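Local coordinates for protein putative hydroxymethylglutaryl-CoA synthase (Streptococcus mutans, PDB 3SQZ) that binds coenzyme A and probably catalyses the hydroxymethylglutaryl-CoA synthase reaction on a thiolase fold, at residues 238-243 / 274-279. Numbering follows the deposited sequence. Where two conformers were deposited one is given.
Sequences QYLDML and ALKGFN. With COA (coenzyme A), chain D.
Gly277 of segment 274-279, on helix 271-279, receives three side chains from segment 238-243, on helix 232-254. Leu243 comes closest, its CD2 lying 3.4 Å from Gly277 CA, a tight carbon contact. The same methyl is 3.4 Å from Gly277 O. Leu240 brings its CD2 to 3.7 Å from Gly277 N, and this methyl touches Lys276 CB at 4.0 Å. Gly277 CA lies at the edge of the Tyr239 ring, near its plane. With CG anti to the backbone N (chi1 169°), the ring carries OH across to 3.7 Å from Ala274 CA. That hydroxyl is hydrogen-bonded to the carbonyl O of His267, a predicted active-site residue. The segments run in roughly the same direction, with a -32° crossing angle and a closest axis approach of 10.0 Å. Both belong to the thiolase fold, and Phe266 of strand 263-266, outermost in the sheet of this chain, touches Tyr239, Leu243 and Ala274. The pair borders the coenzyme A site. The thiol S1P lies obliquely off the Tyr239 ring, 4.0 Å from CD2. Past CB the Lys276 chain is drawn out straight, and NZ donates a 2.6 Å hydrogen bond to O7A of the coenzyme's 3'-phosphate. Lys272 also hydrogen-bonds the coenzyme.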
ATOM      1  N   GLN A 238      -4.206  11.612  16.040  1.00 16.43           N
ATOM      2  CA  GLN A 238      -3.171  12.328  15.301  1.00 17.31           C
ATOM      3  C   GLN A 238      -3.386  12.227  13.796  1.00 17.29           C
ATOM      4  O   GLN A 238      -3.158  13.192  13.065  1.00 18.97           O
ATOM      5  CB  GLN A 238      -1.789  11.835  15.710  1.00 17.92           C
ATOM      6  CG  GLN A 238      -1.434  12.258  17.120  1.00 19.22           C
ATOM      7  CD  GLN A 238      -1.323  13.761  17.252  1.00 21.89           C
ATOM      8  OE1 GLN A 238      -0.644  14.414  16.459  1.00 22.55           O
ATOM      9  NE2 GLN A 238      -2.011  14.322  18.243  1.00 23.84           N
ATOM     10  N   TYR A 239      -3.798  11.055  13.330  1.00 17.85           N
ATOM     11  CA  TYR A 239      -4.172  10.868  11.917  0.85 17.79           C
ATOM     12  C   TYR A 239      -5.236  11.909  11.558  1.00 17.07           C
ATOM     13  O   TYR A 239      -5.127  12.601  10.540  1.00 18.38           O
ATOM     14  CB  TYR A 239      -4.650   9.411  11.681  0.85 17.73           C
ATOM     15  CG  TYR A 239      -5.335   9.003  10.352  0.85 16.46           C
ATOM     16  CD1 TYR A 239      -6.623   9.439  10.042  0.85 14.69           C
ATOM     17  CD2 TYR A 239      -4.729   8.094   9.466  0.85 15.37           C
ATOM     18  CE1 TYR A 239      -7.272   9.024   8.865  0.85 14.85           C
ATOM     19  CE2 TYR A 239      -5.375   7.675   8.279  0.85 15.02           C
ATOM     20  CZ  TYR A 239      -6.645   8.142   7.982  0.85 14.32           C
ATOM     21  OH  TYR A 239      -7.298   7.735   6.824  0.85 16.13           O
ATOM     22  N   LEU A 240      -6.261  12.027  12.398  1.00 15.92           N
ATOM     23  CA  LEU A 240      -7.359  12.953  12.117  1.00 15.31           C
ATOM     24  C   LEU A 240      -6.956  14.421  12.224  1.00 14.90           C
ATOM     25  O   LEU A 240      -7.421  15.248  11.442  1.00 15.05           O
ATOM     26  CB  LEU A 240      -8.570  12.646  13.003  1.00 15.39           C
ATOM     27  CG  LEU A 240      -9.209  11.285  12.738  1.00 15.70           C
ATOM     28  CD1 LEU A 240     -10.256  10.967  13.795  1.00 16.91           C
ATOM     29  CD2 LEU A 240      -9.831  11.239  11.347  1.00 16.43           C
ATOM     30  N   ASP A 241      -6.083  14.755  13.172  1.00 15.43           N
ATOM     31  CA  ASP A 241      -5.645  16.143  13.300  1.00 16.09           C
ATOM     32  C   ASP A 241      -4.708  16.569  12.168  1.00 15.35           C
ATOM     33  O   ASP A 241      -4.785  17.697  11.677  1.00 15.94           O
ATOM     34  CB  ASP A 241      -4.989  16.410  14.650  1.00 17.61           C
ATOM     35  CG  ASP A 241      -4.726  17.885  14.867  1.00 19.69           C
ATOM     36  OD1 ASP A 241      -5.711  18.642  14.994  1.00 22.03           O
ATOM     37  OD2 ASP A 241      -3.545  18.293  14.891  1.00 20.07           O
ATOM     38  N   MET A 242      -3.811  15.678  11.756  1.00 15.49           N
ATOM     39  CA  MET A 242      -2.953  15.991  10.627  0.51 15.69           C
ATOM     40  C   MET A 242      -3.764  16.065   9.340  1.00 15.04           C
ATOM     41  O   MET A 242      -3.480  16.887   8.476  1.00 15.76           O
ATOM     42  CB  MET A 242      -1.801  15.003  10.534  0.51 16.33           C
ATOM     43  CG  MET A 242      -0.871  15.136  11.721  0.51 16.35           C
ATOM     44  SD  MET A 242       0.698  14.296  11.512  0.51 16.29           S
ATOM     45  CE  MET A 242       1.516  15.324  10.293  0.51 16.37           C
ATOM     46  N   LEU A 243      -4.793  15.236   9.227  1.00 14.64           N
ATOM     47  CA  LEU A 243      -5.695  15.344   8.087  1.00 14.09           C
ATOM     48  C   LEU A 243      -6.388  16.710   8.078  1.00 13.10           C
ATOM     49  O   LEU A 243      -6.360  17.435   7.080  1.00 13.43           O
ATOM     50  CB  LEU A 243      -6.731  14.226   8.121  1.00 13.86           C
ATOM     51  CG  LEU A 243      -7.869  14.308   7.106  1.00 14.42           C
ATOM     52  CD1 LEU A 243      -7.387  14.245   5.665  1.00 16.30           C
ATOM     53  CD2 LEU A 243      -8.871  13.204   7.382  1.00 14.85           C
ATOM     54  N   ALA A 274     -10.314   5.259   7.869  1.00 11.59           N
ATOM     55  CA  ALA A 274     -10.530   6.030   6.656  1.00 11.59           C
ATOM     56  C   ALA A 274     -11.921   6.663   6.654  1.00 11.07           C
ATOM     57  O   ALA A 274     -12.095   7.789   6.198  1.00 11.96           O
ATOM     58  CB  ALA A 274     -10.336   5.169   5.431  1.00 12.52           C
ATOM     59  N   LEU A 275     -12.919   5.930   7.151  1.00 11.35           N
ATOM     60  CA  LEU A 275     -14.271   6.477   7.268  1.00 11.43           C
ATOM     61  C   LEU A 275     -14.303   7.683   8.214  1.00 11.94           C
ATOM     62  O   LEU A 275     -14.967   8.681   7.944  1.00 12.41           O
ATOM     63  CB  LEU A 275     -15.251   5.395   7.730  1.00 12.42           C
ATOM     64  CG  LEU A 275     -16.692   5.848   7.977  1.00 13.48           C
ATOM     65  CD1 LEU A 275     -17.328   6.421   6.712  1.00 14.02           C
ATOM     66  CD2 LEU A 275     -17.509   4.685   8.526  1.00 14.89           C
ATOM     67  N   LYS A 276     -13.581   7.592   9.325  1.00 12.82           N
ATOM     68  CA  LYS A 276     -13.455   8.735  10.219  1.00 13.46           C
ATOM     69  C   LYS A 276     -12.814   9.924   9.500  1.00 13.28           C
ATOM     70  O   LYS A 276     -13.232  11.065   9.686  1.00 14.90           O
ATOM     71  CB  LYS A 276     -12.654   8.362  11.466  1.00 14.23           C
ATOM     72  CG  LYS A 276     -13.378   7.410  12.390  1.00 15.13           C
ATOM     73  CD  LYS A 276     -12.523   7.089  13.599  1.00 15.65           C
ATOM     74  CE  LYS A 276     -13.256   6.174  14.565  1.00 17.01           C
ATOM     75  NZ  LYS A 276     -12.425   5.936  15.774  1.00 18.67           N
ATOM     76  N   GLY A 277     -11.812   9.651   8.671  1.00 13.91           N
ATOM     77  CA  GLY A 277     -11.162  10.703   7.906  1.00 13.64           C
ATOM     78  C   GLY A 277     -12.126  11.351   6.926  1.00 13.39           C
ATOM     79  O   GLY A 277     -12.211  12.576   6.820  1.00 14.19           O
ATOM     80  N   PHE A 278     -12.856  10.515   6.199  1.00 12.90           N
ATOM     81  CA  PHE A 278     -13.868  10.985   5.267  1.00 12.89           C
ATOM     82  C   PHE A 278     -14.875  11.884   5.979  1.00 13.38           C
ATOM     83  O   PHE A 278     -15.169  12.993   5.524  1.00 14.40           O
ATOM     84  CB  PHE A 278     -14.562   9.782   4.622  1.00 12.73           C
ATOM     85  CG  PHE A 278     -15.631  10.144   3.624  1.00 13.00           C
ATOM     86  CD1 PHE A 278     -15.299  10.405   2.306  1.00 13.39           C
ATOM     87  CD2 PHE A 278     -16.969  10.203   3.997  1.00 14.37           C
ATOM     88  CE1 PHE A 278     -16.272  10.729   1.381  1.00 14.09           C
ATOM     89  CE2 PHE A 278     -17.950  10.535   3.071  1.00 15.04           C
ATOM     90  CZ  PHE A 278     -17.598  10.792   1.766  1.00 13.83           C
ATOM     91  N   ASN A 279     -15.396  11.417   7.109  1.00 14.13           N
ATOM     92  CA  ASN A 279     -16.382  12.196   7.841  1.00 16.08           C
ATOM     93  C   ASN A 279     -15.772  13.480   8.411  1.00 16.97           C
ATOM     94  O   ASN A 279     -16.448  14.507   8.512  1.00 19.26           O
ATOM     95  CB  ASN A 279     -17.036  11.357   8.945  1.00 17.11           C
ATOM     96  CG  ASN A 279     -17.961  10.279   8.395  1.00 18.29           C
ATOM     97  OD1 ASN A 279     -18.448  10.376   7.271  1.00 19.40           O
ATOM     98  ND2 ASN A 279     -18.214   9.251   9.196  1.00 19.06           N
TER
HETATM   99  N1A COA D 601     -19.722  -4.024  17.741  1.00 29.70           N
HETATM  100  C2A COA D 601     -19.354  -2.997  16.946  1.00 28.91           C
HETATM  101  N3A COA D 601     -18.184  -2.305  17.206  1.00 28.18           N
HETATM  102  C4A COA D 601     -17.410  -2.669  18.264  1.00 28.01           C
HETATM  103  C5A COA D 601     -17.784  -3.728  19.091  1.00 28.84           C
HETATM  104  C6A COA D 601     -18.920  -4.400  18.837  1.00 29.44           C
HETATM  105  N6A COA D 601     -19.314  -5.495  19.673  1.00 30.16           N
HETATM  106  N7A COA D 601     -16.832  -3.876  20.066  1.00 28.97           N
HETATM  107  C8A COA D 601     -15.889  -2.947  19.875  1.00 28.40           C
HETATM  108  N9A COA D 601     -16.281  -2.185  18.747  1.00 27.21           N
HETATM  109  C1B COA D 601     -15.481  -1.159  18.093  1.00 26.40           C
HETATM  110  C2B COA D 601     -15.447   0.342  18.493  1.00 25.82           C
HETATM  111  O2B COA D 601     -16.339   1.059  19.220  1.00 26.13           O
HETATM  112  C3B COA D 601     -14.502   0.898  17.442  1.00 24.61           C
HETATM  113  O3B COA D 601     -14.820   1.829  16.485  1.00 23.42           O
HETATM  114  P3B COA D 601     -14.979   3.331  16.808  1.00 22.41           P
HETATM  115  O7A COA D 601     -13.552   3.965  16.993  1.00 23.47           O
HETATM  116  O8A COA D 601     -15.688   3.921  15.548  1.00 23.62           O
HETATM  117  O9A COA D 601     -15.819   3.504  18.047  1.00 24.25           O
HETATM  118  C4B COA D 601     -13.575  -0.239  17.239  1.00 24.40           C
HETATM  119  O4B COA D 601     -14.489  -1.336  17.039  1.00 24.25           O
HETATM  120  C5B COA D 601     -12.215  -0.365  17.837  1.00 25.14           C
HETATM  121  O5B COA D 601     -12.452  -0.551  19.206  1.00 25.57           O
HETATM  122  P1A COA D 601     -11.236  -0.694  20.207  1.00 25.08           P
HETATM  123  O1A COA D 601     -10.291   0.568  20.094  1.00 26.72           O
HETATM  124  O2A COA D 601     -11.756  -0.864  21.621  1.00 26.44           O
HETATM  125  O3A COA D 601     -10.443  -1.993  19.735  1.00 25.60           O
HETATM  126  P2A COA D 601      -8.943  -2.327  20.133  1.00 26.99           P
HETATM  127  O4A COA D 601      -8.614  -1.819  21.586  1.00 29.13           O
HETATM  128  O5A COA D 601      -8.730  -3.822  20.046  1.00 29.47           O
HETATM  129  O6A COA D 601      -7.961  -1.592  19.106  1.00 23.14           O
HETATM  130  CBP COA D 601      -7.209  -0.666  16.989  1.00 21.77           C
HETATM  131  CCP COA D 601      -8.325  -1.300  17.782  1.00 22.95           C
HETATM  132  CDP COA D 601      -6.847   0.637  17.620  1.00 23.25           C
HETATM  133  CEP COA D 601      -7.645  -0.422  15.565  1.00 21.49           C
HETATM  134  CAP COA D 601      -6.044  -1.615  17.014  1.00 20.32           C
HETATM  135  OAP COA D 601      -6.258  -2.713  16.222  1.00 19.90           O
HETATM  136  C9P COA D 601      -4.728  -0.944  16.677  1.00 20.14           C
HETATM  137  O9P COA D 601      -4.132  -0.218  17.466  1.00 20.57           O
HETATM  138  N8P COA D 601      -4.175  -1.263  15.348  1.00 19.37           N
HETATM  139  C7P COA D 601      -3.015  -0.565  14.828  1.00 19.36           C
HETATM  140  C6P COA D 601      -3.293   0.867  14.422  1.00 20.80           C
HETATM  141  C5P COA D 601      -2.102   1.544  13.740  1.00 19.98           C
HETATM  142  O5P COA D 601      -1.232   0.894  13.207  1.00 18.49           O
HETATM  143  N4P COA D 601      -2.079   2.980  13.665  1.00 20.24           N
HETATM  144  C3P COA D 601      -1.002   3.654  12.924  1.00 19.64           C
HETATM  145  C2P COA D 601      -1.394   4.335  11.642  1.00 21.71           C
HETATM  146  S1P COA D 601      -2.833   5.352  11.707  1.00 24.23           S